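PDB 3SC4: short chain dehydrogenase (A0QTM2 homolog) from Mycobacterium thermoresistibile, which probably catalyses NAD(P)-dependent oxidation or reduction of an alcohol or carbonyl substrate that has not been identified. Local coordinates for residues V39-E44 with D73-D78; A85-V88 with G93-I96; K115-M120 with Y166-Y171; L175-I180 with S191-P196. One frame throughout, in Å; residues are numbered along the deposited sequence. Where two conformers were deposited one is given.

Contact 1 of 4, residues V39-E44 with D73-D78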
loop_
_atom_site.group_PDB
_atom_site.type_symbol
_atom_site.label_atom_id
_atom_site.label_comp_id
_atom_site.label_asym_id
_atom_site.label_seq_id
_atom_site.Cartn_x
_atom_site.Cartn_y
_atom_site.Cartn_z
ATOM N N VAL B 39 -2.956 -14.537 18.165
ATOM C CA VAL B 39 -1.610 -14.888 17.735
ATOM C C VAL B 39 -0.649 -13.709 17.983
ATOM O O VAL B 39 -0.963 -12.573 17.611
ATOM C CB VAL B 39 -1.615 -15.337 16.256
ATOM C CG1 VAL B 39 -1.936 -14.164 15.335
ATOM C CG2 VAL B 39 -0.293 -15.961 15.883
ATOM N N ALA B 40 0.488 -13.971 18.631
ATOM C CA ALA B 40 1.579 -12.982 18.779
ATOM C C ALA B 40 2.959 -13.617 18.556
ATOM O O ALA B 40 3.107 -14.841 18.599
ATOM C CB ALA B 40 1.527 -12.312 20.136
ATOM N N LYS B 41 3.956 -12.776 18.319
ATOM C CA LYS B 41 5.284 -13.222 17.960
ATOM C C LYS B 41 5.971 -13.953 19.100
ATOM O O LYS B 41 6.623 -14.974 18.874
ATOM C CB LYS B 41 6.156 -12.042 17.510
ATOM C CG LYS B 41 7.675 -12.407 17.335
ATOM C CD LYS B 41 8.362 -11.625 16.192
ATOM C CE LYS B 41 9.883 -11.362 16.445
ATOM N NZ LYS B 41 10.775 -12.551 16.337
ATOM N N SER B 42 5.810 -13.434 20.315
ATOM C CA SER B 42 6.474 -13.975 21.505
ATOM C C SER B 42 5.490 -14.032 22.680
ATOM O O SER B 42 4.500 -13.299 22.723
ATOM C CB SER B 42 7.713 -13.120 21.865
ATOM O OG SER B 42 8.378 -13.575 23.051
ATOM N N ALA B 43 5.785 -14.919 23.616
ATOM C CA ALA B 43 5.006 -15.132 24.813
ATOM C C ALA B 43 5.718 -14.547 26.044
ATOM O O ALA B 43 5.162 -14.559 27.149
ATOM C CB ALA B 43 4.806 -16.632 25.011
ATOM N N GLU B 44 6.953 -14.076 25.866
ATOM C CA GLU B 44 7.726 -13.502 26.978
ATOM C C GLU B 44 7.175 -12.111 27.329
ATOM O O GLU B 44 6.955 -11.295 26.458
ATOM C CB GLU B 44 9.223 -13.393 26.623
ATOM N N ASP B 73 4.838 -15.646 14.565
ATOM C CA ASP B 73 5.250 -14.419 13.889
ATOM C C ASP B 73 4.383 -14.197 12.638
ATOM O O ASP B 73 4.477 -14.942 11.651
ATOM C CB ASP B 73 6.748 -14.513 13.526
ATOM C CG ASP B 73 7.329 -13.182 13.060
ATOM O OD1 ASP B 73 6.538 -12.255 12.787
ATOM O OD2 ASP B 73 8.570 -13.067 12.955
ATOM N N ILE B 74 3.554 -13.168 12.682
ATOM C CA ILE B 74 2.692 -12.799 11.542
ATOM C C ILE B 74 3.478 -12.529 10.246
ATOM O O ILE B 74 2.896 -12.485 9.174
ATOM C CB ILE B 74 1.909 -11.523 11.876
ATOM C CG1 ILE B 74 0.878 -11.171 10.814
ATOM C CG2 ILE B 74 2.886 -10.327 12.041
ATOM C CD1 ILE B 74 -0.037 -9.996 11.258
ATOM N N ARG B 75 4.785 -12.295 10.368
ATOM C CA ARG B 75 5.632 -12.073 9.206
ATOM C C ARG B 75 6.102 -13.382 8.602
ATOM O O ARG B 75 6.667 -13.383 7.520
ATOM C CB ARG B 75 6.828 -11.188 9.560
ATOM C CG ARG B 75 6.504 -9.696 9.552
ATOM C CD ARG B 75 7.605 -8.899 10.228
ATOM N NE ARG B 75 8.005 -9.483 11.507
ATOM C CZ ARG B 75 9.167 -9.234 12.099
ATOM N NH1 ARG B 75 10.041 -8.415 11.525
ATOM N NH2 ARG B 75 9.466 -9.801 13.254
ATOM N N ASP B 76 5.854 -14.499 9.292
ATOM C CA ASP B 76 6.202 -15.828 8.785
ATOM C C ASP B 76 4.901 -16.478 8.348
ATOM O O ASP B 76 4.020 -16.743 9.167
ATOM C CB ASP B 76 6.925 -16.628 9.877
ATOM C CG ASP B 76 7.226 -18.070 9.489
ATOM O OD1 ASP B 76 6.789 -18.546 8.429
ATOM O OD2 ASP B 76 7.903 -18.749 10.294
ATOM N N GLY B 77 4.787 -16.714 7.051
ATOM C CA GLY B 77 3.551 -17.179 6.446
ATOM C C GLY B 77 3.156 -18.569 6.892
ATOM O O GLY B 77 1.967 -18.885 7.006
ATOM N N ASP B 78 4.157 -19.405 7.144
ATOM C CA ASP B 78 3.908 -20.749 7.653
ATOM C C ASP B 78 3.358 -20.678 9.070
ATOM O O ASP B 78 2.411 -21.387 9.388
ATOM C CB ASP B 78 5.178 -21.608 7.566
ATOM C CG ASP B 78 5.619 -21.866 6.107
ATOM O OD1 ASP B 78 4.747 -21.964 5.225
ATOM O OD2 ASP B 78 6.834 -21.974 5.835
#

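Contact 2 of 4, residues A85-V88 with G93-I96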
loop_
_atom_site.group_PDB
_atom_site.type_symbol
_atom_site.label_atom_id
_atom_site.label_comp_id
_atom_site.label_asym_id
_atom_site.label_seq_id
_atom_site.Cartn_x
_atom_site.Cartn_y
_atom_site.Cartn_z
ATOM N N ALA B 85 -4.795 -23.122 11.190
ATOM C CA ALA B 85 -5.034 -24.576 11.313
ATOM C C ALA B 85 -5.251 -25.001 12.760
ATOM O O ALA B 85 -6.061 -25.885 13.034
ATOM C CB ALA B 85 -3.877 -25.374 10.712
ATOM N N LYS B 86 -4.519 -24.390 13.682
ATOM C CA LYS B 86 -4.654 -24.739 15.082
ATOM C C LYS B 86 -5.987 -24.214 15.611
ATOM O O LYS B 86 -6.648 -24.879 16.409
ATOM C CB LYS B 86 -3.482 -24.205 15.901
ATOM C CG LYS B 86 -3.261 -24.948 17.171
ATOM C CD LYS B 86 -2.285 -24.232 18.110
ATOM C CE LYS B 86 -2.190 -24.984 19.474
ATOM N NZ LYS B 86 -1.385 -24.221 20.494
ATOM N N THR B 87 -6.398 -23.049 15.129
ATOM C CA THR B 87 -7.673 -22.466 15.518
ATOM C C THR B 87 -8.823 -23.360 15.011
ATOM O O THR B 87 -9.774 -23.660 15.751
ATOM C CB THR B 87 -7.788 -21.009 14.961
ATOM O OG1 THR B 87 -6.754 -20.193 15.535
ATOM C CG2 THR B 87 -9.161 -20.383 15.250
ATOM N N VAL B 88 -8.715 -23.796 13.755
ATOM C CA VAL B 88 -9.723 -24.638 13.136
ATOM C C VAL B 88 -9.838 -26.010 13.805
ATOM O O VAL B 88 -10.949 -26.443 14.069
ATOM C CB VAL B 88 -9.467 -24.788 11.623
ATOM C CG1 VAL B 88 -10.333 -25.923 10.991
ATOM C CG2 VAL B 88 -9.717 -23.452 10.925
ATOM N N GLY B 93 -13.886 -23.783 12.918
ATOM C CA GLY B 93 -14.304 -22.824 11.889
ATOM C C GLY B 93 -14.137 -21.391 12.354
ATOM O O GLY B 93 -14.031 -21.140 13.564
ATOM N N ILE B 94 -14.088 -20.447 11.415
ATOM C CA ILE B 94 -13.781 -19.078 11.769
ATOM C C ILE B 94 -14.886 -18.135 11.317
ATOM O O ILE B 94 -15.192 -18.025 10.139
ATOM C CB ILE B 94 -12.409 -18.636 11.217
ATOM C CG1 ILE B 94 -11.304 -19.476 11.868
ATOM C CG2 ILE B 94 -12.155 -17.110 11.477
ATOM C CD1 ILE B 94 -9.949 -19.319 11.230
ATOM N N ASP B 95 -15.466 -17.444 12.280
ATOM C CA ASP B 95 -16.530 -16.498 12.012
ATOM C C ASP B 95 -16.014 -15.092 11.810
ATOM O O ASP B 95 -16.564 -14.355 10.997
ATOM C CB ASP B 95 -17.503 -16.500 13.187
ATOM C CG ASP B 95 -18.300 -17.776 13.263
ATOM O OD1 ASP B 95 -19.089 -18.000 12.316
ATOM O OD2 ASP B 95 -18.127 -18.551 14.244
ATOM N N ILE B 96 -14.986 -14.731 12.587
ATOM C CA ILE B 96 -14.481 -13.389 12.663
ATOM C C ILE B 96 -12.940 -13.384 12.570
ATOM O O ILE B 96 -12.257 -14.133 13.267
ATOM C CB ILE B 96 -14.910 -12.737 13.978
ATOM C CG1 ILE B 96 -16.426 -12.775 14.104
ATOM C CG2 ILE B 96 -14.375 -11.263 14.077
ATOM C CD1 ILE B 96 -16.896 -12.469 15.487
#

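Contact 3 of 4, residues K115-M120 with Y166-Y171. With SO4 (sulfate ion), chain M.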
loop_
_atom_site.group_PDB
_atom_site.type_symbol
_atom_site.label_atom_id
_atom_site.label_comp_id
_atom_site.label_asym_id
_atom_site.label_seq_id
_atom_site.Cartn_x
_atom_site.Cartn_y
_atom_site.Cartn_z
ATOM N N LYS B 115 14.847 -1.341 7.117
ATOM C CA LYS B 115 14.555 -2.385 8.110
ATOM C C LYS B 115 13.310 -2.027 8.932
ATOM O O LYS B 115 12.493 -2.876 9.262
ATOM C CB LYS B 115 15.781 -2.584 9.010
ATOM C CG LYS B 115 15.641 -3.649 10.151
ATOM C CD LYS B 115 16.933 -3.710 11.063
ATOM C CE LYS B 115 17.739 -5.038 10.944
ATOM N NZ LYS B 115 17.357 -6.091 11.990
ATOM N N ARG B 116 13.162 -0.755 9.251
ATOM C CA ARG B 116 11.980 -0.308 9.965
ATOM C C ARG B 116 10.758 -0.333 9.052
ATOM O O ARG B 116 9.683 -0.738 9.466
ATOM C CB ARG B 116 12.199 1.092 10.496
ATOM C CG ARG B 116 10.996 1.700 11.172
ATOM C CD ARG B 116 10.547 0.931 12.409
ATOM N NE ARG B 116 11.600 0.816 13.423
ATOM C CZ ARG B 116 11.379 0.413 14.667
ATOM N NH1 ARG B 116 12.388 0.356 15.514
ATOM N NH2 ARG B 116 10.156 0.072 15.070
ATOM N N PHE B 117 10.944 0.111 7.813
ATOM C CA PHE B 117 9.889 0.047 6.809
ATOM C C PHE B 117 9.348 -1.368 6.693
ATOM O O PHE B 117 8.145 -1.554 6.699
ATOM C CB PHE B 117 10.416 0.515 5.444
ATOM C CG PHE B 117 9.425 0.379 4.341
ATOM C CD1 PHE B 117 8.631 1.448 3.983
ATOM C CD2 PHE B 117 9.280 -0.831 3.666
ATOM C CE1 PHE B 117 7.705 1.332 2.971
ATOM C CE2 PHE B 117 8.359 -0.961 2.653
ATOM C CZ PHE B 117 7.561 0.122 2.304
ATOM N N ASP B 118 10.249 -2.350 6.577
ATOM C CA ASP B 118 9.859 -3.754 6.415
ATOM C C ASP B 118 9.084 -4.272 7.604
ATOM O O ASP B 118 8.189 -5.096 7.481
ATOM C CB ASP B 118 11.067 -4.653 6.209
ATOM C CG ASP B 118 11.732 -4.423 4.902
ATOM O OD1 ASP B 118 11.115 -3.808 4.016
ATOM O OD2 ASP B 118 12.888 -4.847 4.759
ATOM N N LEU B 119 9.387 -3.780 8.772
ATOM C CA LEU B 119 8.651 -4.243 9.902
ATOM C C LEU B 119 7.211 -3.722 9.806
ATOM O O LEU B 119 6.240 -4.465 10.065
ATOM C CB LEU B 119 9.412 -3.849 11.154
ATOM C CG LEU B 119 8.764 -4.143 12.473
ATOM C CD1 LEU B 119 9.841 -4.199 13.567
ATOM C CD2 LEU B 119 7.772 -3.032 12.674
ATOM N N MET B 120 7.049 -2.482 9.358
ATOM C CA MET B 120 5.706 -1.912 9.197
ATOM C C MET B 120 4.901 -2.565 8.044
ATOM O O MET B 120 3.738 -2.914 8.200
ATOM C CB MET B 120 5.797 -0.387 8.966
ATOM C CG MET B 120 6.308 0.397 10.164
ATOM S SD MET B 120 6.046 2.185 10.105
ATOM C CE MET B 120 7.632 2.578 9.476
ATOM N N TYR B 166 4.524 5.066 7.349
ATOM C CA TYR B 166 3.360 4.668 8.133
ATOM C C TYR B 166 2.073 4.812 7.335
ATOM O O TYR B 166 1.234 3.940 7.392
ATOM C CB TYR B 166 3.285 5.481 9.438
ATOM C CG TYR B 166 2.243 5.022 10.419
ATOM C CD1 TYR B 166 2.256 3.738 10.921
ATOM C CD2 TYR B 166 1.268 5.888 10.861
ATOM C CE1 TYR B 166 1.274 3.312 11.844
ATOM C CE2 TYR B 166 0.297 5.497 11.760
ATOM C CZ TYR B 166 0.281 4.201 12.249
ATOM O OH TYR B 166 -0.694 3.825 13.166
ATOM N N MET B 167 1.917 5.905 6.590
ATOM C CA MET B 167 0.735 6.075 5.746
ATOM C C MET B 167 0.654 4.945 4.741
ATOM O O MET B 167 -0.417 4.404 4.500
ATOM C CB MET B 167 0.776 7.401 5.027
ATOM C CG MET B 167 -0.341 7.609 4.042
ATOM S SD MET B 167 0.056 6.989 2.376
ATOM C CE MET B 167 1.464 8.029 1.916
ATOM N N MET B 168 1.785 4.581 4.151
ATOM C CA MET B 168 1.791 3.463 3.187
ATOM C C MET B 168 1.276 2.160 3.817
ATOM O O MET B 168 0.519 1.402 3.192
ATOM C CB MET B 168 3.206 3.220 2.617
ATOM C CG MET B 168 3.582 4.209 1.567
ATOM S SD MET B 168 5.309 4.057 1.098
ATOM C CE MET B 168 5.295 2.427 0.323
ATOM N N ALA B 169 1.760 1.881 5.017
ATOM C CA ALA B 169 1.420 0.667 5.714
ATOM C C ALA B 169 -0.053 0.703 6.100
ATOM O O ALA B 169 -0.789 -0.255 5.827
ATOM C CB ALA B 169 2.323 0.465 6.943
ATOM N N LYS B 170 -0.510 1.799 6.696
ATOM C CA LYS B 170 -1.896 1.836 7.152
ATOM C C LYS B 170 -2.853 1.863 5.974
ATOM O O LYS B 170 -3.844 1.161 6.002
ATOM C CB LYS B 170 -2.196 3.011 8.103
ATOM C CG LYS B 170 -1.460 2.992 9.459
ATOM C CD LYS B 170 -1.522 1.663 10.221
ATOM C CE LYS B 170 -2.933 1.284 10.675
ATOM N NZ LYS B 170 -2.884 0.130 11.680
ATOM N N TYR B 171 -2.594 2.672 4.957
ATOM C CA TYR B 171 -3.450 2.671 3.781
ATOM C C TYR B 171 -3.423 1.309 3.062
ATOM O O TYR B 171 -4.437 0.850 2.519
ATOM C CB TYR B 171 -3.024 3.775 2.804
ATOM C CG TYR B 171 -3.505 5.197 3.136
ATOM C CD1 TYR B 171 -3.935 5.552 4.401
ATOM C CD2 TYR B 171 -3.465 6.182 2.178
ATOM C CE1 TYR B 171 -4.342 6.872 4.682
ATOM C CE2 TYR B 171 -3.862 7.464 2.443
ATOM C CZ TYR B 171 -4.297 7.814 3.697
ATOM O OH TYR B 171 -4.697 9.115 3.933
HETATM S S SO4 M . 14.627 2.830 13.621
HETATM O O1 SO4 M . 13.578 2.313 12.775
HETATM O O2 SO4 M . 15.434 3.803 12.859
HETATM O O3 SO4 M . 15.442 1.694 14.047
HETATM O O4 SO4 M . 13.972 3.464 14.789
#

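Contact 4 of 4, residues L175-I180 with S191-P196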
loop_
_atom_site.group_PDB
_atom_site.type_symbol
_atom_site.label_atom_id
_atom_site.label_comp_id
_atom_site.label_asym_id
_atom_site.label_seq_id
_atom_site.Cartn_x
_atom_site.Cartn_y
_atom_site.Cartn_z
ATOM N N LEU B 175 -6.542 -0.830 1.963
ATOM C CA LEU B 175 -6.731 -1.303 0.578
ATOM C C LEU B 175 -6.909 -2.825 0.497
ATOM O O LEU B 175 -7.709 -3.339 -0.301
ATOM C CB LEU B 175 -5.573 -0.847 -0.302
ATOM C CG LEU B 175 -5.562 0.646 -0.629
ATOM C CD1 LEU B 175 -4.284 1.002 -1.366
ATOM C CD2 LEU B 175 -6.804 1.000 -1.464
ATOM N N CYS B 176 -6.173 -3.550 1.331
ATOM C CA CYS B 176 -6.358 -4.981 1.391
ATOM C C CYS B 176 -7.808 -5.300 1.780
ATOM O O CYS B 176 -8.479 -6.115 1.128
ATOM C CB CYS B 176 -5.394 -5.585 2.375
ATOM S SG CYS B 176 -5.410 -7.364 2.369
ATOM N N ALA B 177 -8.299 -4.622 2.803
ATOM C CA ALA B 177 -9.598 -4.888 3.344
ATOM C C ALA B 177 -10.686 -4.572 2.334
ATOM O O ALA B 177 -11.682 -5.312 2.241
ATOM C CB ALA B 177 -9.814 -4.079 4.602
ATOM N N LEU B 178 -10.523 -3.456 1.619
ATOM C CA LEU B 178 -11.495 -3.059 0.606
ATOM C C LEU B 178 -11.444 -3.947 -0.629
ATOM O O LEU B 178 -12.454 -4.203 -1.264
ATOM C CB LEU B 178 -11.282 -1.600 0.193
ATOM C CG LEU B 178 -11.432 -0.576 1.318
ATOM C CD1 LEU B 178 -11.216 0.850 0.798
ATOM C CD2 LEU B 178 -12.823 -0.687 1.968
ATOM N N GLY B 179 -10.269 -4.405 -0.991
ATOM C CA GLY B 179 -10.155 -5.324 -2.107
ATOM C C GLY B 179 -10.837 -6.641 -1.788
ATOM O O GLY B 179 -11.646 -7.134 -2.573
ATOM N N ILE B 180 -10.499 -7.203 -0.626
ATOM C CA ILE B 180 -11.140 -8.402 -0.134
ATOM C C ILE B 180 -12.661 -8.253 -0.120
ATOM O O ILE B 180 -13.356 -9.186 -0.423
ATOM C CB ILE B 180 -10.717 -8.717 1.307
ATOM C CG1 ILE B 180 -9.286 -9.201 1.375
ATOM C CG2 ILE B 180 -11.602 -9.806 1.885
ATOM C CD1 ILE B 180 -8.841 -9.345 2.828
ATOM N N SER B 191 -15.948 -7.539 4.721
ATOM C CA SER B 191 -14.639 -6.985 5.062
ATOM C C SER B 191 -14.744 -5.479 5.170
ATOM O O SER B 191 -15.058 -4.794 4.193
ATOM C CB SER B 191 -13.582 -7.345 4.009
ATOM O OG SER B 191 -12.283 -6.916 4.407
ATOM N N ASN B 192 -14.463 -4.965 6.355
ATOM C CA ASN B 192 -14.574 -3.536 6.638
ATOM C C ASN B 192 -13.322 -3.048 7.364
ATOM O O ASN B 192 -12.554 -3.842 7.904
ATOM C CB ASN B 192 -15.812 -3.246 7.517
ATOM C CG ASN B 192 -17.124 -3.557 6.814
ATOM O OD1 ASN B 192 -17.531 -2.841 5.896
ATOM N ND2 ASN B 192 -17.788 -4.627 7.240
ATOM N N THR B 193 -13.121 -1.742 7.391
ATOM C CA THR B 193 -12.079 -1.190 8.256
ATOM C C THR B 193 -12.728 -0.348 9.341
ATOM O O THR B 193 -13.840 0.160 9.166
ATOM C CB THR B 193 -11.083 -0.322 7.473
ATOM O OG1 THR B 193 -11.766 0.829 6.984
ATOM C CG2 THR B 193 -10.472 -1.088 6.295
ATOM N N LEU B 194 -12.007 -0.165 10.445
ATOM C CA LEU B 194 -12.537 0.564 11.599
ATOM C C LEU B 194 -11.424 1.310 12.274
ATOM O O LEU B 194 -10.380 0.704 12.588
ATOM C CB LEU B 194 -13.188 -0.418 12.583
ATOM C CG LEU B 194 -13.900 0.133 13.816
ATOM C CD1 LEU B 194 -15.066 1.008 13.377
ATOM C CD2 LEU B 194 -14.362 -1.005 14.804
ATOM N N TRP B 195 -11.665 2.598 12.539
ATOM C CA TRP B 195 -10.643 3.542 13.001
ATOM C C TRP B 195 -11.263 4.552 13.993
ATOM O O TRP B 195 -12.387 5.006 13.789
ATOM C CB TRP B 195 -10.101 4.278 11.776
ATOM C CG TRP B 195 -8.818 5.064 11.972
ATOM C CD1 TRP B 195 -8.670 6.405 11.866
ATOM C CD2 TRP B 195 -7.513 4.538 12.196
ATOM N NE1 TRP B 195 -7.372 6.753 12.049
ATOM C CE2 TRP B 195 -6.636 5.624 12.267
ATOM C CE3 TRP B 195 -7.008 3.248 12.388
ATOM C CZ2 TRP B 195 -5.266 5.474 12.516
ATOM C CZ3 TRP B 195 -5.649 3.087 12.632
ATOM C CH2 TRP B 195 -4.791 4.203 12.696
ATOM N N PRO B 196 -10.546 4.920 15.061
ATOM C CA PRO B 196 -11.125 5.801 16.053
ATOM C C PRO B 196 -10.837 7.268 15.741
ATOM O O PRO B 196 -9.832 7.584 15.132
ATOM C CB PRO B 196 -10.393 5.379 17.321
ATOM C CG PRO B 196 -9.037 5.035 16.849
ATOM C CD PRO B 196 -9.182 4.524 15.438
#

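Contact 1 of 4, residues V39-E44 with D73-D78
Asp73, which lies alongside Lys41, has OD1 gripped from within its own turn. Arg75 N donates to Asp73 OD1 at 3.0 Å from above the carboxylate plane, closing an Asx turn. Arg75 NE reaches the same oxygen at 3.4 Å, a weak hydrogen bond within a salt bridge, doubtful since Arg75 has a second conformer. The first torsion of Asp73 (chi1 -169°) sets the carboxylate beside the carbonyl carbon, where Arg75 N can reach it. The short acid suits folding back over the type I turn from Asp73 to Asp76. Lys41 adds its aliphatic part: its CD rests 3.5 Å from Asp73 OD2 and comes in at the edge of the guanidinium. Lys41 NZ stays 4.1 Å from Asp73 OD2, beyond a salt bridge; any attraction is probably diffuse and partly offset by Arg75 NH2, a like charge 4.3 Å from Lys41 NZ. Further on, Asp76 caps helix 77-91. The contact joins the ends of two neighbouring Rossmann strands. Ala40 makes backbone hydrogen bonds with Ile70 in strand 66-71 and Gly72 just past its end, Val39 pairs with Ile14 and Gly16 on the other side, and Ile74 packs on Ile123 and Val131 of helix 114-135.

Contact 2 of 4, residues A85-V88 with G93-I96
The chain leaves the helical turn at Val88 and comes back at Gly93, with the two CA atoms 5.1 Å apart and Val88 O lying 4.1 Å from Gly93 N, too far for a hydrogen bond. Gly93 takes phi 155° and psi 160°, an extended conformation in which a beta carbon would collide with the carbonyl oxygen of the residue before. Glycine fits there, and it allows the chain to stay extended into Ile94.

No polar bond links the segments, and what holds them is Ile94 laid across two helix side chains. Its CG1 sits beside the backbone N, opposite the carbonyl carbon (chi1 -64°), which sends that branch back to the helix. Thr87 CG2 meets Ile94 CG1 at 4.1 Å, and Val88 CG2 meets Ile94 CD1 at 4.2 Å, each crossing it at about a right angle. Two branched residues thus offer methyl groups at different points along one isoleucine. Threonine also suits the buried helix position because its hydroxyl is spent locally: Thr87 OG1 is hydrogen-bonded to Ala83 O one turn earlier, leaving the methyl for the apolar side.

The contact closes the turn between the late part of helix 77-91 and strand 96-99, whose first residue is Ile96. Thr87 rests on Thr11 and Phe13 of strand 11-15, Val88 touches His138, and Ile94 touches Met139. Beyond them Asp95 forms a salt bridge with Arg142, while Ile96 pairs with Thr11 and Phe13 as the chain enters the parallel sheet.

Contact 3 of 4, residues K115-M120 with Y166-Y171
Met120 has the most surface buried here, and its side chain starts straight toward the partner helix. Its CB meets Ala169 CB at 4.1 Å; the small alanine lets the backbones close in, with the two CA atoms 6.1 Å apart. The sulfur then crosses to Tyr166, where Met120 SD lies 4.2 Å from Tyr166 CD1, beside the ring rather than over it (78° off the ring normal), a Met-aromatic contact. Methionine, long and unbranched, can serve both partners.

Phe117 and Met168 form the second such pair. Phe117 presents its ring edge, and a bend at the last torsion of Met168 (chi3 66°) turns the methyl to it, Met168 CE reaching Phe117 CE1 at 3.7 Å. The flexible methionines and the flat aromatic rings pack between the helices by apolar and sulfur-aromatic contacts alone. Met120 O, close to Ala169 CB, is taken up by Gln124 NE2.

Helices 114-135 and 164-183 run nearly parallel here; the axes of these short segments approach to 9.9 Å, 18° from each other. Tyr166 and Lys170 fit the YxxxK signature of short-chain dehydrogenases, and both touch Trp195 of strand 190-195. On the outer side lies the second subunit: Phe117 stacks on its Tyr129, Asp118 forms a salt bridge with its Arg126, and Met168 packs on its Val125, as in the helix-bundle interface common in this family.

Contact 4 of 4, residues L175-I180 with S191-P196
Ser191 OG donates a hydrogen bond to Ala177 O at 2.8 Å, the only hydrogen bond between the two segments. The C=O...OG angle is 117°, and the hydroxyl lies tilted from the carbonyl plane, so it approaches the helix carbonyl from the flank rather than head-on. Ser191 OG is turned opposite its own backbone N (chi1 -174°), a rotation that carries it to the helix. A serine is apt at this buried place: small enough for the close approach of the segments, it also ties its hydroxyl to a backbone oxygen.

The remaining contacts are apolar. Ala177 CB meets Thr193 CG2 at 3.5 Å, a snug methyl-to-methyl touch in which threonine turns its carbon branch to the helix. One turn further on, Ile180 CG2 packs against Ser191 CB at 3.8 Å, adding a branched wall beside the hydroxyl. A residue as small as Ala177, facing Ser191 and Thr193, is consistent with the close 6.9 Å approach of the segment axes.

Asn192 points the other way, its amide bonded to Tyr238 O and Asn241 N. Helix and strand run roughly antiparallel, at 152°, as expected for the second half of a beta-alpha-beta crossover: helix 164-183 links strand 146-149 to its parallel neighbour 190-195. The helix also covers the earlier strand, through Ala177 on Thr149 and Ile180 on Ile147. Leu175, Cys176, Leu178 and Ile180 pack on the second subunit, while Leu194 lies against helix 222-232.

All four contacts belong to one Rossmann-type domain. Contacts 1 and 2 share helix 77-91, with centres 17 Å apart, and lie near its start and toward its end. Contacts 3 and 4 share helix 164-183 and touch directly: Lys170 CE lies 3.8 Å from Trp195 CZ3, so the presumed YxxxK active-site region borders the end of strand 190-195. Both also meet the second subunit. Contact 1, where the second and third strands end, comes within about 5 Å of contact 3 at the nearest atoms without touching. Contacts 2 and 3 are the furthest apart, with centres about 28 Å from each other.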